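Local structure of hydrolase, NUDIX family (Clostridium perfringens ATCC 13124, 3F6A) at residues I85-G90 against I99-Y104; F12-D17 against E146-L151. The protein probably hydrolyses nucleoside diphosphates linked to another moiety, as many members of the NUDIX family do. All coordinates share one frame; numbering follows the deposited sequence.

Contact 1. Residues I85-G90 against I99-Y104; sequences IHTILG and IDFVYY
Strands 86-90 and 99-104 run antiparallel, their segment axes 4.6 Å apart at the closest and their N-to-C directions 152° from each other, with H86-V102 and I88-D100 as hydrogen-bonded pairs. V102 N donates to H86 O at 2.9 Å, and I88 N reaches D100 O almost straight, with 173° at the hydrogen. The ladder is irregular where it begins: V102 O takes I85 N, just before the strand, at 2.7 Å and, weakly, H86 N at 3.4 Å. Two residues thus face one, a classic beta bulge at the entry to a hairpin within the NUDIX fold. At the bulge I85 lies against the ring of Y104, its CG1 over one face, 4.0 Å from the centroid, in a CH-pi contact. Its CG2, anti to the backbone N, reaches toward the outer part of the same ring, 3.6 Å from Y104 CE2. Y104 OH then comes to the edge of the H86 imidazole, 3.4 Å from H86 CD2; both side chains bond E146 rather than each other. On the T87-F101 face, T87 OG1 sits at the edge of the F101 ring, 3.6 Å from CD1, while T87 CG2 meets I99 CG2. Here F101 of the second subunit meets this F101, ring planes at about 45°. Separately, the backbone of I88 and L89 continues the sheet into an antiparallel strand of that subunit.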
loop_
_atom_site.group_PDB
_atom_site.type_symbol
_atom_site.label_atom_id
_atom_site.label_comp_id
_atom_site.label_asym_id
_atom_site.label_seq_id
_atom_site.Cartn_x
_atom_site.Cartn_y
_atom_site.Cartn_z
ATOM N N ILE A 85 5.773 -2.388 -0.645
ATOM C CA ILE A 85 6.128 -3.406 -1.634
ATOM C C ILE A 85 5.009 -4.443 -1.653
ATOM O O ILE A 85 4.617 -4.946 -2.705
ATOM C CB ILE A 85 7.442 -4.146 -1.260
ATOM C CG1 ILE A 85 8.583 -3.149 -1.058
ATOM C CG2 ILE A 85 7.802 -5.133 -2.371
ATOM C CD1 ILE A 85 8.968 -2.375 -2.301
ATOM N N HIS A 86 4.508 -4.761 -0.467
ATOM C CA HIS A 86 3.431 -5.730 -0.318
ATOM C C HIS A 86 2.505 -5.296 0.805
ATOM O O HIS A 86 2.887 -4.501 1.671
ATOM C CB HIS A 86 3.984 -7.110 0.034
ATOM C CG HIS A 86 4.817 -7.732 -1.040
ATOM N ND1 HIS A 86 4.333 -7.985 -2.307
ATOM C CD2 HIS A 86 6.090 -8.193 -1.025
ATOM C CE1 HIS A 86 5.272 -8.574 -3.025
ATOM N NE2 HIS A 86 6.348 -8.715 -2.270
ATOM N N THR A 87 1.291 -5.834 0.782
ATOM C CA THR A 87 0.294 -5.555 1.801
ATOM C C THR A 87 -0.216 -6.906 2.293
ATOM O O THR A 87 -0.752 -7.710 1.520
ATOM C CB THR A 87 -0.872 -4.721 1.233
ATOM O OG1 THR A 87 -0.379 -3.442 0.808
ATOM C CG2 THR A 87 -1.941 -4.513 2.285
ATOM N N ILE A 88 -0.050 -7.151 3.589
ATOM C CA ILE A 88 -0.459 -8.418 4.185
ATOM C C ILE A 88 -1.418 -8.282 5.369
ATOM O O ILE A 88 -1.324 -7.340 6.163
ATOM C CB ILE A 88 0.790 -9.201 4.640
ATOM C CG1 ILE A 88 1.669 -9.501 3.423
ATOM C CG2 ILE A 88 0.383 -10.484 5.362
ATOM C CD1 ILE A 88 2.992 -10.159 3.771
ATOM N N LEU A 89 -2.345 -9.230 5.479
ATOM C CA LEU A 89 -3.302 -9.228 6.583
ATOM C C LEU A 89 -2.794 -10.173 7.673
ATOM O O LEU A 89 -2.643 -11.384 7.444
ATOM C CB LEU A 89 -4.684 -9.674 6.105
ATOM C CG LEU A 89 -5.786 -9.707 7.174
ATOM C CD1 LEU A 89 -6.024 -8.310 7.730
ATOM C CD2 LEU A 89 -7.072 -10.266 6.561
ATOM N N GLY A 90 -2.522 -9.601 8.846
ATOM C CA GLY A 90 -2.015 -10.360 9.972
ATOM C C GLY A 90 -3.085 -10.609 11.018
ATOM O O GLY A 90 -4.045 -9.842 11.151
ATOM N N ILE A 99 -3.645 -4.864 9.095
ATOM C CA ILE A 99 -3.031 -4.769 7.787
ATOM C C ILE A 99 -1.576 -4.411 8.035
ATOM O O ILE A 99 -1.271 -3.550 8.863
ATOM C CB ILE A 99 -3.689 -3.656 6.948
ATOM C CG1 ILE A 99 -5.084 -4.103 6.514
ATOM C CG2 ILE A 99 -2.822 -3.316 5.742
ATOM C CD1 ILE A 99 -5.865 -3.038 5.784
ATOM N N ASP A 100 -0.672 -5.078 7.333
ATOM C CA ASP A 100 0.740 -4.793 7.491
ATOM C C ASP A 100 1.345 -4.358 6.166
ATOM O O ASP A 100 1.382 -5.134 5.204
ATOM C CB ASP A 100 1.481 -6.019 8.019
ATOM C CG ASP A 100 2.965 -5.766 8.192
ATOM O OD1 ASP A 100 3.337 -4.921 9.032
ATOM O OD2 ASP A 100 3.762 -6.407 7.478
ATOM N N PHE A 101 1.797 -3.105 6.122
ATOM C CA PHE A 101 2.424 -2.548 4.929
ATOM C C PHE A 101 3.903 -2.881 4.977
ATOM O O PHE A 101 4.620 -2.415 5.858
ATOM C CB PHE A 101 2.230 -1.027 4.875
ATOM C CG PHE A 101 0.813 -0.610 4.590
ATOM C CD1 PHE A 101 0.108 -1.182 3.534
ATOM C CD2 PHE A 101 0.184 0.358 5.365
ATOM C CE1 PHE A 101 -1.202 -0.794 3.255
ATOM C CE2 PHE A 101 -1.121 0.751 5.093
ATOM C CZ PHE A 101 -1.814 0.174 4.037
ATOM N N VAL A 102 4.351 -3.685 4.016
ATOM C CA VAL A 102 5.740 -4.124 3.960
ATOM C C VAL A 102 6.642 -3.286 3.069
ATOM O O VAL A 102 6.337 -3.059 1.904
ATOM C CB VAL A 102 5.822 -5.580 3.487
ATOM C CG1 VAL A 102 7.265 -6.063 3.529
ATOM C CG2 VAL A 102 4.944 -6.443 4.357
ATOM N N TYR A 103 7.770 -2.856 3.630
ATOM C CA TYR A 103 8.743 -2.042 2.915
ATOM C C TYR A 103 10.112 -2.702 2.952
ATOM O O TYR A 103 10.427 -3.449 3.881
ATOM C CB TYR A 103 8.861 -0.662 3.570
ATOM C CG TYR A 103 7.620 0.186 3.487
ATOM C CD1 TYR A 103 7.504 1.193 2.531
ATOM C CD2 TYR A 103 6.553 -0.014 4.370
ATOM C CE1 TYR A 103 6.358 1.984 2.452
ATOM C CE2 TYR A 103 5.403 0.774 4.299
ATOM C CZ TYR A 103 5.317 1.768 3.336
ATOM O OH TYR A 103 4.191 2.548 3.256
ATOM N N TYR A 104 10.925 -2.426 1.936
ATOM C CA TYR A 104 12.283 -2.952 1.879
ATOM C C TYR A 104 13.180 -1.723 1.956
ATOM O O TYR A 104 12.830 -0.663 1.435
ATOM C CB TYR A 104 12.541 -3.716 0.570
ATOM C CG TYR A 104 11.685 -4.961 0.371
ATOM C CD1 TYR A 104 11.053 -5.585 1.447
ATOM C CD2 TYR A 104 11.531 -5.522 -0.895
ATOM C CE1 TYR A 104 10.287 -6.746 1.265
ATOM C CE2 TYR A 104 10.771 -6.676 -1.090
ATOM C CZ TYR A 104 10.152 -7.283 -0.006
ATOM O OH TYR A 104 9.403 -8.423 -0.209
#

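Contact 2. Residues F12-D17 against E146-L151; sequences FIVCKD and EALDLL
Helix against sheet is the theme here: the last turn of the C-terminal helix 138-150 lies on strand 7-15, one element of the mixed sheet in this NUDIX domain. The short segments of helix and strand pass 8.5 Å apart at an angle of 41°, and what joins them is apolar. V14 is the centre of the contact. Its CB-CG bonds fork across the helix end: CG1, anti to the backbone N (chi1 171°), lies 3.6 Å from L151 O and also meets L148 CD2, whereas CG2 turns to the preceding turn, 3.8 Å from A147 O and close to the A147 methyl. Beneath this fork V14 CB and L151 CB approach to 4.1 Å. The small side chain of A147 serves two residues of the strand, since its CB also touches F12 CB at 3.8 Å; from that point the phenyl ring of F12 leads away from these last helical residues. L148 arrives obliquely to V14, and its CD2 branch extends past the end of the strand to rest 3.6 Å from D17 O, so that a methyl group touches the backbone of D17 just beyond the strand. The helix closes in regular fashion, L151 N donating to A147 O at 2.8 Å, and L151 is the first residue to depart from helical angles. Further back along the helix, I140, M143 and A144 pack on F12, while strand 98-106, whose backbone hydrogen-bonds to that of F12 and V14, presents Y104 to A147 and T106 to L151.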
loop_
_atom_site.group_PDB
_atom_site.type_symbol
_atom_site.label_atom_id
_atom_site.label_comp_id
_atom_site.label_asym_id
_atom_site.label_seq_id
_atom_site.Cartn_x
_atom_site.Cartn_y
_atom_site.Cartn_z
ATOM N N PHE A 12 12.134 -4.728 5.910
ATOM C CA PHE A 12 13.202 -5.679 5.705
ATOM C C PHE A 12 14.396 -4.823 5.330
ATOM O O PHE A 12 14.419 -4.198 4.273
ATOM C CB PHE A 12 12.826 -6.648 4.585
ATOM C CG PHE A 12 11.829 -7.690 5.009
ATOM C CD1 PHE A 12 12.260 -8.901 5.537
ATOM C CD2 PHE A 12 10.461 -7.444 4.918
ATOM C CE1 PHE A 12 11.344 -9.857 5.966
ATOM C CE2 PHE A 12 9.534 -8.399 5.348
ATOM C CZ PHE A 12 9.973 -9.602 5.872
ATOM N N ILE A 13 15.384 -4.789 6.217
ATOM C CA ILE A 13 16.572 -3.970 6.016
ATOM C C ILE A 13 17.761 -4.783 5.527
ATOM O O ILE A 13 18.127 -5.789 6.132
ATOM C CB ILE A 13 16.944 -3.252 7.330
ATOM C CG1 ILE A 13 15.739 -2.446 7.815
ATOM C CG2 ILE A 13 18.149 -2.347 7.118
ATOM C CD1 ILE A 13 15.902 -1.831 9.183
ATOM N N VAL A 14 18.360 -4.332 4.432
ATOM C CA VAL A 14 19.502 -5.014 3.845
ATOM C C VAL A 14 20.805 -4.231 3.983
ATOM O O VAL A 14 20.858 -3.040 3.694
ATOM C CB VAL A 14 19.253 -5.288 2.335
ATOM C CG1 VAL A 14 20.538 -5.796 1.669
ATOM C CG2 VAL A 14 18.122 -6.299 2.173
ATOM N N CYS A 15 21.850 -4.908 4.444
ATOM C CA CYS A 15 23.170 -4.297 4.568
ATOM C C CYS A 15 24.058 -5.186 3.706
ATOM O O CYS A 15 24.193 -6.383 3.975
ATOM C CB CYS A 15 23.664 -4.306 6.018
ATOM S SG CYS A 15 25.221 -3.383 6.242
ATOM N N LYS A 16 24.647 -4.593 2.673
ATOM C CA LYS A 16 25.481 -5.309 1.710
ATOM C C LYS A 16 24.799 -6.584 1.210
ATOM O O LYS A 16 23.924 -6.509 0.349
ATOM C CB LYS A 16 26.879 -5.620 2.276
ATOM C CG LYS A 16 26.918 -6.301 3.621
ATOM C CD LYS A 16 28.282 -6.922 3.872
ATOM C CE LYS A 16 28.461 -8.213 3.079
ATOM N NZ LYS A 16 27.545 -9.294 3.553
ATOM N N ASP A 17 25.168 -7.746 1.738
ATOM C CA ASP A 17 24.544 -8.982 1.272
ATOM C C ASP A 17 23.715 -9.750 2.305
ATOM O O ASP A 17 23.499 -10.958 2.161
ATOM C CB ASP A 17 25.604 -9.908 0.665
ATOM C CG ASP A 17 26.318 -9.276 -0.517
ATOM O OD1 ASP A 17 25.630 -8.806 -1.451
ATOM O OD2 ASP A 17 27.571 -9.247 -0.516
ATOM N N GLU A 146 13.391 -11.701 -1.243
ATOM C CA GLU A 146 13.065 -10.714 -2.263
ATOM C C GLU A 146 13.833 -9.434 -1.953
ATOM O O GLU A 146 14.382 -8.797 -2.847
ATOM C CB GLU A 146 11.569 -10.396 -2.277
ATOM C CG GLU A 146 10.662 -11.572 -2.575
ATOM C CD GLU A 146 9.217 -11.144 -2.730
ATOM O OE1 GLU A 146 8.861 -10.055 -2.219
ATOM O OE2 GLU A 146 8.437 -11.896 -3.351
ATOM N N ALA A 147 13.861 -9.057 -0.678
ATOM C CA ALA A 147 14.572 -7.847 -0.266
ATOM C C ALA A 147 16.036 -7.952 -0.688
ATOM O O ALA A 147 16.608 -6.999 -1.217
ATOM C CB ALA A 147 14.464 -7.652 1.253
ATOM N N LEU A 148 16.640 -9.115 -0.456
ATOM C CA LEU A 148 18.034 -9.334 -0.830
ATOM C C LEU A 148 18.223 -9.291 -2.344
ATOM O O LEU A 148 19.145 -8.642 -2.838
ATOM C CB LEU A 148 18.534 -10.675 -0.279
ATOM C CG LEU A 148 18.911 -10.695 1.205
ATOM C CD1 LEU A 148 19.125 -12.126 1.682
ATOM C CD2 LEU A 148 20.166 -9.869 1.416
ATOM N N ASP A 149 17.354 -9.979 -3.081
ATOM C CA ASP A 149 17.452 -9.994 -4.540
ATOM C C ASP A 149 17.328 -8.582 -5.105
ATOM O O ASP A 149 17.972 -8.246 -6.100
ATOM C CB ASP A 149 16.355 -10.865 -5.168
ATOM C CG ASP A 149 16.496 -12.334 -4.824
ATOM O OD1 ASP A 149 17.620 -12.779 -4.519
ATOM O OD2 ASP A 149 15.478 -13.056 -4.875
ATOM N N LEU A 150 16.495 -7.764 -4.469
ATOM C CA LEU A 150 16.282 -6.394 -4.920
ATOM C C LEU A 150 17.426 -5.460 -4.553
ATOM O O LEU A 150 17.919 -4.711 -5.395
ATOM C CB LEU A 150 14.992 -5.822 -4.322
ATOM C CG LEU A 150 14.730 -4.361 -4.708
ATOM C CD1 LEU A 150 14.325 -4.308 -6.173
ATOM C CD2 LEU A 150 13.631 -3.755 -3.834
ATOM N N LEU A 151 17.830 -5.501 -3.289
ATOM C CA LEU A 151 18.880 -4.624 -2.795
ATOM C C LEU A 151 20.234 -5.327 -2.699
ATOM O O LEU A 151 21.061 -5.012 -1.844
ATOM C CB LEU A 151 18.444 -4.048 -1.441
ATOM C CG LEU A 151 17.044 -3.406 -1.491
ATOM C CD1 LEU A 151 16.583 -3.007 -0.096
ATOM C CD2 LEU A 151 17.058 -2.193 -2.407
#

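Contacts 1 and 2 show how one strand can serve two neighbours: strand 98-106 pairs with 86-90 in contact 1 and runs parallel beside strand 7-15 of contact 2. Their centres are 16 Å apart, yet their side chains meet. E146 OE1, on the helix of contact 2, is gripped by two probable hydrogen bonds from contact 1, at 2.6 Å to Y104 OH and 2.8 Å to H86 NE2, which tie the hairpin to the helix. Beside this polar junction the F12 ring packs on both V102 and Y104, its CE2 lying 3.7 Å from V102 CG1. In contact 1 the H86, V102 and Y104 side meets the helix, while F101 on the other face and the I88-L89 edge meet the second subunit.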